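Local coordinates for protein DNA polymerase III subunit delta (Bacillus subtilis, PDB 3ZH9) that is a subunit of the ATP-driven DNA polymerase III loading complex and probably acts as the wrench that opens the ring-shaped beta dimer for loading onto primed DNA, at residues 153-158 against 169-174. Residues are numbered along the deposited sequence; the frame is centred on the assembly and turned at random.
Sequences DFTVNL and EAAEHL
Two helices, 148-160 and 168-177, of a small helical bundle that also includes helix 182-195 pack together where Thr155 and Val156 face Ala171 and Leu174. The axes of 153-158 and 169-174 approach to 9.1 Å, and their N-to-C directions differ by 116°, far from either parallel or antiparallel. Such a steep crossing confines the touching atoms to a short patch, consistent with only 144 Å² buried in total. The nearest CA atoms across the two segments are those of Thr155 and Ala171, 6.2 Å apart.

Ala171 CB is received by two methyls of consecutive residues. Val156 CG2 lies 3.8 Å from Ala171 CB, and Thr155 CG2 lies 4.0 Å from the same Ala171 CB. Measured at Ala171 CB, these two directions open to about 91°, so the alanine methyl is approached from two well-separated sides. In Val156, CG1 takes the position anti to the backbone N (chi1 166°), which leaves CG2 as the branch facing the alanine; CG1 of Val156 stays 6.2 Å from Ala171 CB.

The connection 161-167 turns the chain so that helix 168-177 packs back on helix 148-160, and helix 182-195 joins them in a layout consistent with the lid domain of AAA+ proteins. Ile185 and Ile189 of that third helix touch Thr155, while Glu188 and Ile189 touch Leu174. Thr155 CG2 also meets Leu174 CD2 at 3.9 Å, the two side chains slanting across one another. CD2 is the leucine branch that touches; Leu174 CD1 stays 6.1 Å from Thr155 CG2. With CG2 anti to the backbone N, the methyl of the buried Thr155 points at the second helix, and OG1, beside the backbone N, hydrogen-bonds to the carbonyl O of Thr151, one turn earlier in the same helix.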
loop_
_atom_site.group_PDB
_atom_site.type_symbol
_atom_site.label_atom_id
_atom_site.label_comp_id
_atom_site.label_asym_id
_atom_site.label_seq_id
_atom_site.Cartn_x
_atom_site.Cartn_y
_atom_site.Cartn_z
ATOM N N ASP A 153 4.980 -14.318 3.143
ATOM C CA ASP A 153 4.764 -15.187 1.976
ATOM C C ASP A 153 4.816 -14.390 0.673
ATOM O O ASP A 153 5.404 -14.821 -0.314
ATOM C CB ASP A 153 3.430 -15.951 2.071
ATOM C CG ASP A 153 3.379 -16.899 3.251
ATOM O OD1 ASP A 153 4.431 -17.128 3.887
ATOM O OD2 ASP A 153 2.280 -17.426 3.539
ATOM N N PHE A 154 4.188 -13.225 0.660
ATOM C CA PHE A 154 4.270 -12.371 -0.512
ATOM C C PHE A 154 5.722 -12.090 -0.911
ATOM O O PHE A 154 6.071 -12.151 -2.086
ATOM C CB PHE A 154 3.538 -11.063 -0.261
ATOM C CG PHE A 154 3.859 -9.998 -1.259
ATOM C CD1 PHE A 154 3.120 -9.876 -2.417
ATOM C CD2 PHE A 154 4.899 -9.103 -1.029
ATOM C CE1 PHE A 154 3.415 -8.889 -3.343
ATOM C CE2 PHE A 154 5.197 -8.115 -1.944
ATOM C CZ PHE A 154 4.449 -8.009 -3.107
ATOM N N THR A 155 6.553 -11.766 0.077
ATOM C CA THR A 155 7.980 -11.488 -0.139
ATOM C C THR A 155 8.719 -12.710 -0.692
ATOM O O THR A 155 9.508 -12.610 -1.627
ATOM C CB THR A 155 8.649 -11.050 1.175
ATOM O OG1 THR A 155 7.920 -9.952 1.736
ATOM C CG2 THR A 155 10.104 -10.615 0.953
ATOM N N VAL A 156 8.449 -13.873 -0.109
ATOM C CA VAL A 156 9.059 -15.103 -0.575
ATOM C C VAL A 156 8.687 -15.401 -2.025
ATOM O O VAL A 156 9.545 -15.761 -2.842
ATOM C CB VAL A 156 8.686 -16.282 0.346
ATOM C CG1 VAL A 156 9.024 -17.635 -0.319
ATOM C CG2 VAL A 156 9.403 -16.139 1.690
ATOM N N ASN A 157 7.409 -15.236 -2.348
ATOM C CA ASN A 157 6.944 -15.508 -3.696
ATOM C C ASN A 157 7.449 -14.458 -4.660
ATOM O O ASN A 157 7.659 -14.740 -5.823
ATOM C CB ASN A 157 5.420 -15.569 -3.748
ATOM C CG ASN A 157 4.876 -16.834 -3.133
ATOM O OD1 ASN A 157 5.453 -17.911 -3.296
ATOM N ND2 ASN A 157 3.761 -16.712 -2.410
ATOM N N LEU A 158 7.632 -13.239 -4.170
ATOM C CA LEU A 158 8.101 -12.165 -5.026
ATOM C C LEU A 158 9.501 -12.485 -5.572
ATOM O O LEU A 158 9.755 -12.314 -6.760
ATOM C CB LEU A 158 8.096 -10.832 -4.278
ATOM C CG LEU A 158 8.516 -9.651 -5.142
ATOM C CD1 LEU A 158 7.646 -9.601 -6.372
ATOM C CD2 LEU A 158 8.448 -8.329 -4.367
ATOM N N GLU A 169 13.372 -16.500 7.234
ATOM C CA GLU A 169 14.036 -15.610 8.186
ATOM C C GLU A 169 14.494 -14.297 7.522
ATOM O O GLU A 169 14.270 -13.219 8.051
ATOM C CB GLU A 169 15.217 -16.316 8.852
ATOM C CG GLU A 169 15.868 -15.518 9.974
ATOM C CD GLU A 169 17.102 -16.214 10.555
ATOM O OE1 GLU A 169 17.553 -17.221 9.964
ATOM O OE2 GLU A 169 17.627 -15.750 11.595
ATOM N N ALA A 170 15.131 -14.409 6.362
ATOM C CA ALA A 170 15.601 -13.259 5.595
ATOM C C ALA A 170 14.436 -12.376 5.168
ATOM O O ALA A 170 14.525 -11.140 5.196
ATOM C CB ALA A 170 16.380 -13.737 4.365
ATOM N N ALA A 171 13.353 -13.030 4.758
ATOM C CA ALA A 171 12.133 -12.364 4.326
ATOM C C ALA A 171 11.434 -11.626 5.468
ATOM O O ALA A 171 10.963 -10.502 5.305
ATOM C CB ALA A 171 11.169 -13.387 3.696
ATOM N N GLU A 172 11.349 -12.277 6.620
ATOM C CA GLU A 172 10.743 -11.667 7.786
ATOM C C GLU A 172 11.532 -10.440 8.207
ATOM O O GLU A 172 10.966 -9.438 8.628
ATOM C CB GLU A 172 10.682 -12.671 8.942
ATOM C CG GLU A 172 9.559 -13.691 8.780
ATOM C CD GLU A 172 9.603 -14.797 9.821
ATOM O OE1 GLU A 172 10.691 -15.031 10.391
ATOM O OE2 GLU A 172 8.546 -15.429 10.062
ATOM N N HIS A 173 12.846 -10.532 8.114
ATOM C CA HIS A 173 13.676 -9.401 8.501
ATOM C C HIS A 173 13.494 -8.224 7.542
ATOM O O HIS A 173 13.432 -7.068 7.957
ATOM C CB HIS A 173 15.142 -9.790 8.570
ATOM C CG HIS A 173 15.974 -8.786 9.300
ATOM N ND1 HIS A 173 16.990 -8.080 8.697
ATOM C CD2 HIS A 173 15.903 -8.338 10.575
ATOM C CE1 HIS A 173 17.531 -7.251 9.579
ATOM N NE2 HIS A 173 16.891 -7.392 10.725
ATOM N N LEU A 174 13.385 -8.532 6.259
ATOM C CA LEU A 174 13.159 -7.512 5.248
ATOM C C LEU A 174 11.853 -6.776 5.532
ATOM O O LEU A 174 11.797 -5.549 5.540
ATOM C CB LEU A 174 13.120 -8.149 3.847
ATOM C CG LEU A 174 12.700 -7.147 2.758
ATOM C CD1 LEU A 174 13.587 -5.917 2.820
ATOM C CD2 LEU A 174 12.795 -7.783 1.396
#